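PDB 5U1T: separin from Saccharomyces cerevisiae, which cleaves the MCD1/SCC1 subunit of cohesin at the onset of anaphase to let chromosomes segregate, and is kept inactive by securin for most of the cell cycle. Local coordinates for residues S958-P963 and T1049-S1054; N1145-K1150 and R1158-L1163. One frame throughout, in Å; residues are numbered along the deposited sequence.

Interaction 1: S958-P963 and T1049-S1054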
ATOM      1  N   SER A 958     -49.140 -17.328 -18.417  1.00 64.11           N
ATOM      2  CA  SER A 958     -49.508 -18.447 -19.255  1.00 57.23           C
ATOM      3  C   SER A 958     -48.271 -19.174 -19.680  1.00 55.58           C
ATOM      4  O   SER A 958     -47.218 -18.556 -19.870  1.00 59.50           O
ATOM      5  CB  SER A 958     -50.276 -17.982 -20.493  1.00 56.69           C
ATOM      6  OG  SER A 958     -51.650 -17.866 -20.217  1.00 57.08           O
ATOM      7  N   THR A 959     -48.410 -20.483 -19.768  1.00 53.68           N
ATOM      8  CA  THR A 959     -47.478 -21.330 -20.451  1.00 51.78           C
ATOM      9  C   THR A 959     -47.267 -20.809 -21.831  1.00 53.85           C
ATOM     10  O   THR A 959     -48.180 -20.671 -22.591  1.00 53.26           O
ATOM     11  CB  THR A 959     -47.995 -22.752 -20.542  1.00 53.62           C
ATOM     12  OG1 THR A 959     -47.955 -23.357 -19.257  1.00 60.18           O
ATOM     13  CG2 THR A 959     -47.134 -23.536 -21.446  1.00 52.00           C
ATOM     14  N   LEU A 960     -46.032 -20.496 -22.141  1.00 57.19           N
ATOM     15  CA  LEU A 960     -45.694 -19.909 -23.411  1.00 49.53           C
ATOM     16  C   LEU A 960     -44.705 -20.780 -24.114  1.00 51.96           C
ATOM     17  O   LEU A 960     -43.925 -21.461 -23.501  1.00 53.81           O
ATOM     18  CB  LEU A 960     -45.082 -18.548 -23.217  1.00 46.52           C
ATOM     19  CG  LEU A 960     -46.001 -17.405 -22.877  1.00 54.98           C
ATOM     20  CD1 LEU A 960     -45.151 -16.179 -22.705  1.00 48.18           C
ATOM     21  CD2 LEU A 960     -46.977 -17.199 -23.996  1.00 46.30           C
ATOM     22  N   GLY A 961     -44.694 -20.726 -25.426  1.00 47.05           N
ATOM     23  CA  GLY A 961     -43.788 -21.550 -26.176  1.00 39.88           C
ATOM     24  C   GLY A 961     -43.275 -20.929 -27.441  1.00 47.04           C
ATOM     25  O   GLY A 961     -43.707 -19.897 -27.852  1.00 45.30           O
ATOM     26  N   ILE A 962     -42.320 -21.588 -28.052  1.00 45.77           N
ATOM     27  CA  ILE A 962     -41.676 -21.087 -29.243  1.00 49.74           C
ATOM     28  C   ILE A 962     -41.022 -22.250 -29.949  1.00 52.42           C
ATOM     29  O   ILE A 962     -40.511 -23.123 -29.314  1.00 53.35           O
ATOM     30  CB  ILE A 962     -40.658 -19.999 -28.863  1.00 53.03           C
ATOM     31  CG1 ILE A 962     -39.874 -19.510 -30.047  1.00 53.34           C
ATOM     32  CG2 ILE A 962     -39.709 -20.487 -27.811  1.00 57.71           C
ATOM     33  CD1 ILE A 962     -39.584 -18.043 -29.959  1.00 57.98           C
ATOM     34  N   PRO A 963     -41.022 -22.280 -31.266  1.00 56.64           N
ATOM     35  CA  PRO A 963     -42.126 -21.860 -32.107  1.00 54.54           C
ATOM     36  C   PRO A 963     -43.405 -22.578 -31.822  1.00 55.15           C
ATOM     37  O   PRO A 963     -43.453 -23.769 -31.661  1.00 58.92           O
ATOM     38  CB  PRO A 963     -41.647 -22.272 -33.475  1.00 51.38           C
ATOM     39  CG  PRO A 963     -40.881 -23.501 -33.215  1.00 53.62           C
ATOM     40  CD  PRO A 963     -40.290 -23.394 -31.855  1.00 50.30           C
ATOM     41  N   THR A1049     -37.834 -12.188 -24.155  1.00 53.79           N
ATOM     42  CA  THR A1049     -38.225 -11.203 -25.146  1.00 52.49           C
ATOM     43  C   THR A1049     -38.563 -11.873 -26.481  1.00 50.99           C
ATOM     44  O   THR A1049     -39.528 -11.504 -27.146  1.00 52.54           O
ATOM     45  CB  THR A1049     -37.120 -10.136 -25.335  1.00 53.39           C
ATOM     46  OG1 THR A1049     -36.872  -9.508 -24.077  1.00 52.98           O
ATOM     47  CG2 THR A1049     -37.535  -9.065 -26.359  1.00 49.15           C
ATOM     48  N   LEU A1050     -37.778 -12.873 -26.860  1.00 51.73           N
ATOM     49  CA  LEU A1050     -38.021 -13.608 -28.096  1.00 50.22           C
ATOM     50  C   LEU A1050     -39.344 -14.362 -28.013  1.00 53.65           C
ATOM     51  O   LEU A1050     -40.129 -14.387 -28.961  1.00 53.25           O
ATOM     52  CB  LEU A1050     -36.883 -14.580 -28.375  1.00 50.58           C
ATOM     53  CG  LEU A1050     -37.046 -15.232 -29.740  1.00 52.48           C
ATOM     54  CD1 LEU A1050     -37.000 -14.174 -30.826  1.00 43.43           C
ATOM     55  CD2 LEU A1050     -36.017 -16.327 -29.972  1.00 52.11           C
ATOM     56  N   THR A1051     -39.585 -14.964 -26.858  1.00 53.49           N
ATOM     57  CA  THR A1051     -40.792 -15.725 -26.626  1.00 50.96           C
ATOM     58  C   THR A1051     -42.031 -14.836 -26.698  1.00 53.93           C
ATOM     59  O   THR A1051     -42.977 -15.170 -27.404  1.00 55.62           O
ATOM     60  CB  THR A1051     -40.724 -16.440 -25.279  1.00 49.85           C
ATOM     61  OG1 THR A1051     -39.592 -17.314 -25.279  1.00 51.20           O
ATOM     62  CG2 THR A1051     -41.974 -17.250 -25.033  1.00 56.04           C
ATOM     63  N   ILE A1052     -42.032 -13.707 -25.989  1.00 52.64           N
ATOM     64  CA  ILE A1052     -43.162 -12.781 -26.100  1.00 51.75           C
ATOM     65  C   ILE A1052     -43.356 -12.331 -27.535  1.00 54.63           C
ATOM     66  O   ILE A1052     -44.463 -12.362 -28.054  1.00 55.08           O
ATOM     67  CB  ILE A1052     -43.007 -11.525 -25.262  1.00 52.16           C
ATOM     68  CG1 ILE A1052     -42.580 -11.858 -23.832  1.00 51.10           C
ATOM     69  CG2 ILE A1052     -44.301 -10.744 -25.289  1.00 51.27           C
ATOM     70  CD1 ILE A1052     -43.570 -12.655 -23.090  1.00 55.54           C
ATOM     71  N   LEU A1053     -42.274 -11.923 -28.179  1.00 54.18           N
ATOM     72  CA  LEU A1053     -42.362 -11.438 -29.549  1.00 55.24           C
ATOM     73  C   LEU A1053     -42.998 -12.438 -30.516  1.00 52.62           C
ATOM     74  O   LEU A1053     -43.841 -12.063 -31.330  1.00 55.40           O
ATOM     75  CB  LEU A1053     -40.977 -11.048 -30.055  1.00 50.94           C
ATOM     76  CG  LEU A1053     -40.808  -9.545 -30.162  1.00 55.44           C
ATOM     77  CD1 LEU A1053     -39.346  -9.210 -30.355  1.00 57.59           C
ATOM     78  CD2 LEU A1053     -41.622  -9.025 -31.314  1.00 53.11           C
ATOM     79  N   SER A1054     -42.587 -13.698 -30.420  1.00 51.60           N
ATOM     80  CA  SER A1054     -42.994 -14.718 -31.376  1.00 55.07           C
ATOM     81  C   SER A1054     -44.430 -15.172 -31.176  1.00 54.02           C
ATOM     82  O   SER A1054     -45.060 -15.657 -32.106  1.00 51.95           O
ATOM     83  CB  SER A1054     -42.087 -15.911 -31.267  1.00 52.28           C
ATOM     84  OG  SER A1054     -42.043 -16.263 -29.903  1.00 55.88           O
TER
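Ile962 and Leu960 point from one face of a short strand onto the last turn of the helix that ends at Ser1054. Between them they touch Leu1050, Thr1051, Ile1052 and Ser1054. Ile962 is the residue most buried by the contact. Its CG1 lies anti to the backbone N (chi1 176°), and this extends the CD1 methyl toward the helix. CD1 ends beside the Leu1050 side chain, 3.8 Å from its CG. It also lies against Ser1054. The Ser1054 OG turns back to its own helix, where Leu1050 O and Thr1051 O are both within reach; OG is 2.8 Å from Leu1050 O.

Thr1051 fills the space between the two strand side chains. Its chi1 of -59° turns the CG2 methyl to Leu960, with 3.8 Å between Thr1051 CG2 and Leu960 CB, and leaves OG1 to hydrogen-bond Ser1047 O. The hydroxyl is thus satisfied within the helix, although OG1 also stands 4.1 Å from Ile962 CG2. Leu960 crosses Thr1051 obliquely and sends CD1 on to Ile1052 CD1, 3.9 Å away.

The contact is van der Waals packing, mostly of methyl groups, with no direct polar bond between the segments. Just past the helix segment, the Asn1055 ND2 hydrogen-bonds to both Gly961 O and Thr1051 O, tying strand to helix. Leu960 also packs on Phe1320 of helix 1303-1320. The strand and helix axes approach to 7.9 Å at an angle of 90°. This is a helix packed crosswise on a mixed sheet, at the short end strand 960-962 that pairs with strand 1157-1163.

Interaction 2: N1145-K1150 and R1158-L1163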
ATOM      1  N   ASN A1145     -40.058 -18.152 -13.615  1.00 63.06           N
ATOM      2  CA  ASN A1145     -40.574 -19.218 -14.473  1.00 64.50           C
ATOM      3  C   ASN A1145     -39.676 -20.443 -14.478  1.00 61.70           C
ATOM      4  O   ASN A1145     -38.455 -20.316 -14.415  1.00 61.68           O
ATOM      5  CB  ASN A1145     -40.735 -18.738 -15.932  1.00 69.68           C
ATOM      6  CG  ASN A1145     -41.777 -17.645 -16.096  1.00 65.96           C
ATOM      7  OD1 ASN A1145     -42.741 -17.566 -15.341  1.00 64.92           O
ATOM      8  ND2 ASN A1145     -41.578 -16.794 -17.094  1.00 63.53           N
ATOM      9  N   LEU A1146     -40.275 -21.626 -14.591  1.00 59.64           N
ATOM     10  CA  LEU A1146     -39.509 -22.802 -14.994  1.00 56.40           C
ATOM     11  C   LEU A1146     -39.304 -22.726 -16.500  1.00 56.96           C
ATOM     12  O   LEU A1146     -40.126 -22.168 -17.226  1.00 54.87           O
ATOM     13  CB  LEU A1146     -40.211 -24.095 -14.603  1.00 59.09           C
ATOM     14  CG  LEU A1146     -39.392 -25.382 -14.730  1.00 61.70           C
ATOM     15  CD1 LEU A1146     -38.303 -25.444 -13.673  1.00 63.86           C
ATOM     16  CD2 LEU A1146     -40.311 -26.585 -14.617  1.00 63.14           C
ATOM     17  N   LEU A1147     -38.191 -23.269 -16.962  1.00 57.47           N
ATOM     18  CA  LEU A1147     -37.779 -23.112 -18.343  1.00 52.61           C
ATOM     19  C   LEU A1147     -37.345 -24.439 -18.913  1.00 59.20           C
ATOM     20  O   LEU A1147     -36.339 -24.998 -18.490  1.00 63.18           O
ATOM     21  CB  LEU A1147     -36.623 -22.119 -18.461  1.00 58.63           C
ATOM     22  CG  LEU A1147     -36.780 -20.659 -18.060  1.00 58.37           C
ATOM     23  CD1 LEU A1147     -35.493 -19.947 -18.396  1.00 57.55           C
ATOM     24  CD2 LEU A1147     -37.958 -20.019 -18.775  1.00 59.02           C
ATOM     25  N   LEU A1148     -38.094 -24.932 -19.891  1.00 56.91           N
ATOM     26  CA  LEU A1148     -37.749 -26.160 -20.576  1.00 55.00           C
ATOM     27  C   LEU A1148     -37.341 -25.869 -22.021  1.00 57.58           C
ATOM     28  O   LEU A1148     -37.924 -25.017 -22.675  1.00 55.26           O
ATOM     29  CB  LEU A1148     -38.933 -27.128 -20.541  1.00 56.79           C
ATOM     30  CG  LEU A1148     -39.624 -27.328 -19.192  1.00 56.57           C
ATOM     31  CD1 LEU A1148     -40.742 -28.349 -19.322  1.00 53.67           C
ATOM     32  CD2 LEU A1148     -38.622 -27.767 -18.139  1.00 54.08           C
ATOM     33  N   SER A1149     -36.333 -26.571 -22.516  1.00 60.63           N
ATOM     34  CA  SER A1149     -36.050 -26.571 -23.947  1.00 58.32           C
ATOM     35  C   SER A1149     -35.765 -27.988 -24.356  1.00 55.25           C
ATOM     36  O   SER A1149     -35.406 -28.815 -23.522  1.00 56.52           O
ATOM     37  CB  SER A1149     -34.865 -25.672 -24.290  1.00 60.44           C
ATOM     38  OG  SER A1149     -35.141 -24.338 -23.928  1.00 62.49           O
ATOM     39  N   LYS A1150     -35.923 -28.277 -25.634  1.00 54.64           N
ATOM     40  CA  LYS A1150     -35.731 -29.634 -26.109  1.00 56.09           C
ATOM     41  C   LYS A1150     -35.040 -29.582 -27.443  1.00 55.59           C
ATOM     42  O   LYS A1150     -35.272 -28.690 -28.251  1.00 51.68           O
ATOM     43  CB  LYS A1150     -37.054 -30.396 -26.233  1.00 55.64           C
ATOM     44  CG  LYS A1150     -36.885 -31.898 -26.415  1.00 53.76           C
ATOM     45  CD  LYS A1150     -38.063 -32.513 -27.176  1.00 63.13           C
ATOM     46  CE  LYS A1150     -39.394 -32.283 -26.471  1.00 57.25           C
ATOM     47  NZ  LYS A1150     -40.599 -32.409 -27.356  1.00 61.63           N
ATOM     48  N   ARG A1158     -36.227 -27.842 -32.626  1.00 63.96           N
ATOM     49  CA  ARG A1158     -35.871 -27.098 -31.445  1.00 61.64           C
ATOM     50  C   ARG A1158     -37.083 -26.442 -30.872  1.00 61.07           C
ATOM     51  O   ARG A1158     -37.689 -25.628 -31.516  1.00 60.25           O
ATOM     52  CB  ARG A1158     -34.953 -25.977 -31.850  1.00 63.53           C
ATOM     53  CG  ARG A1158     -33.558 -26.059 -31.298  1.00 74.27           C
ATOM     54  CD  ARG A1158     -32.671 -25.092 -32.044  1.00 77.19           C
ATOM     55  NE  ARG A1158     -31.452 -25.724 -32.501  1.00 82.53           N
ATOM     56  CZ  ARG A1158     -31.074 -25.755 -33.762  1.00 81.80           C
ATOM     57  NH1 ARG A1158     -29.954 -26.344 -34.099  1.00 85.67           N
ATOM     58  NH2 ARG A1158     -31.818 -25.190 -34.681  1.00 79.85           N
ATOM     59  N   THR A1159     -37.420 -26.755 -29.641  1.00 59.33           N
ATOM     60  CA  THR A1159     -38.588 -26.137 -29.026  1.00 58.65           C
ATOM     61  C   THR A1159     -38.292 -25.781 -27.585  1.00 56.71           C
ATOM     62  O   THR A1159     -37.396 -26.338 -26.970  1.00 57.51           O
ATOM     63  CB  THR A1159     -39.831 -27.053 -29.099  1.00 54.30           C
ATOM     64  OG1 THR A1159     -39.609 -28.233 -28.325  1.00 56.67           O
ATOM     65  CG2 THR A1159     -40.091 -27.467 -30.528  1.00 60.50           C
ATOM     66  N   HIS A1160     -39.057 -24.855 -27.041  1.00 55.81           N
ATOM     67  CA  HIS A1160     -38.748 -24.306 -25.730  1.00 55.95           C
ATOM     68  C   HIS A1160     -40.049 -23.849 -25.118  1.00 54.37           C
ATOM     69  O   HIS A1160     -40.917 -23.431 -25.852  1.00 55.05           O
ATOM     70  CB  HIS A1160     -37.750 -23.154 -25.878  1.00 58.22           C
ATOM     71  CG  HIS A1160     -37.779 -22.164 -24.755  1.00 60.99           C
ATOM     72  ND1 HIS A1160     -37.200 -22.405 -23.529  1.00 55.91           N
ATOM     73  CD2 HIS A1160     -38.308 -20.919 -24.679  1.00 59.85           C
ATOM     74  CE1 HIS A1160     -37.377 -21.356 -22.745  1.00 54.91           C
ATOM     75  NE2 HIS A1160     -38.045 -20.440 -23.418  1.00 58.42           N
ATOM     76  N   LEU A1161     -40.230 -23.942 -23.807  1.00 51.15           N
ATOM     77  CA  LEU A1161     -41.433 -23.338 -23.248  1.00 53.71           C
ATOM     78  C   LEU A1161     -41.283 -22.782 -21.837  1.00 56.55           C
ATOM     79  O   LEU A1161     -40.482 -23.270 -21.061  1.00 58.37           O
ATOM     80  CB  LEU A1161     -42.600 -24.334 -23.303  1.00 55.19           C
ATOM     81  CG  LEU A1161     -42.496 -25.795 -22.903  1.00 61.17           C
ATOM     82  CD1 LEU A1161     -42.227 -25.859 -21.420  1.00 62.87           C
ATOM     83  CD2 LEU A1161     -43.782 -26.521 -23.250  1.00 59.17           C
ATOM     84  N   ARG A1162     -42.053 -21.744 -21.512  1.00 56.93           N
ATOM     85  CA  ARG A1162     -41.907 -21.060 -20.227  1.00 55.41           C
ATOM     86  C   ARG A1162     -43.079 -21.384 -19.328  1.00 54.25           C
ATOM     87  O   ARG A1162     -44.228 -21.156 -19.683  1.00 58.38           O
ATOM     88  CB  ARG A1162     -41.787 -19.545 -20.423  1.00 53.92           C
ATOM     89  CG  ARG A1162     -40.686 -19.151 -21.372  1.00 55.22           C
ATOM     90  CD  ARG A1162     -40.469 -17.649 -21.406  1.00 65.56           C
ATOM     91  NE  ARG A1162     -39.058 -17.314 -21.194  1.00 66.66           N
ATOM     92  CZ  ARG A1162     -38.580 -16.849 -20.038  1.00 69.07           C
ATOM     93  NH1 ARG A1162     -39.420 -16.659 -19.015  1.00 62.71           N
ATOM     94  NH2 ARG A1162     -37.269 -16.577 -19.899  1.00 67.81           N
ATOM     95  N   LEU A1163     -42.782 -21.931 -18.156  1.00 58.93           N
ATOM     96  CA  LEU A1163     -43.818 -22.349 -17.213  1.00 59.03           C
ATOM     97  C   LEU A1163     -43.836 -21.421 -16.012  1.00 63.14           C
ATOM     98  O   LEU A1163     -42.835 -21.298 -15.315  1.00 70.43           O
ATOM     99  CB  LEU A1163     -43.584 -23.793 -16.768  1.00 61.51           C
ATOM    100  CG  LEU A1163     -43.263 -24.771 -17.903  1.00 61.35           C
ATOM    101  CD1 LEU A1163     -42.843 -26.121 -17.372  1.00 60.43           C
ATOM    102  CD2 LEU A1163     -44.466 -24.906 -18.806  1.00 60.24           C
TER
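Leu1147 puts its CD2 methyl over one face of the Arg1162 guanidinium, above its centre and 3.5 Å from CZ. Asn1145 ND2 lies at the edge of the same group, near its plane, with the amide turned 74° from it. ND2 and Arg1162 NH1 are both donors, so their closeness is no hydrogen bond, and little rests on it at this resolution. The His1160 ring has Ser1149 OG and Leu1147 CD2 at its edge, and Arg1162 NE in its plane at the edge. Leu1147, Ser1149, His1160 and Arg1162 stand on one face of an antiparallel beta hairpin, strands 1146-1152 and 1157-1163, with Asn1145 at its end.

His1160 CG is anti to the backbone N (chi1 156°), which brings ND1 back toward the partner strand. There ND1 lies 2.9 Å from Ser1149 OG in a hydrogen bond in which either atom could donate. If ND1 carries the proton, Leu1148 O is a weak alternative acceptor; it already accepts a hydrogen bond from Leu1161 N. Arg1162 and Leu1147 run side by side, pointing the same way. Arg1162 NH2 makes a weak hydrogen bond to Ser1047 OG of helix 1036-1054. With an alanine here, Leu1147 CD2 would probably lose the flat group it rests on, and Ser1047 OG its weak partner.

The backbones pair in register. Leu1163 N reaches Leu1146 O at 2.8 Å and nearly straight (171°), and Leu1148 with Leu1161 and Lys1150 with Thr1159 form further hydrogen-bonded pairs. On the other face, Phe1238, Phe1245 and Phe1244 from loops touch the hairpin, and Lys1150 makes a cation-pi contact with Phe1244. Leucines pack on this face too: Leu1148 CD1 meets both Leu1161 CD1 and Leu1163 CD1, each at 3.6 Å.

In the fold
The centres of interactions 1 and 2 are about 9 Å apart, and the contacts share one sheet. Strand 960-962 runs antiparallel to strand 1157-1163, with probable hydrogen bonds from Arg1162 N to Leu960 O (2.7 Å) and from Ile962 N to His1160 O (3.2 Å). Interaction 1 closes before interaction 2 opens along the chain. Thr1051 links them further: besides facing the strand of interaction 1, it touches His1160 and Arg1162 of the hairpin. One helix therefore packs on both. Neither contact lies at the active site. Cys1497, the probable catalytic cysteine, follows strand 1492-1494 of a different sheet.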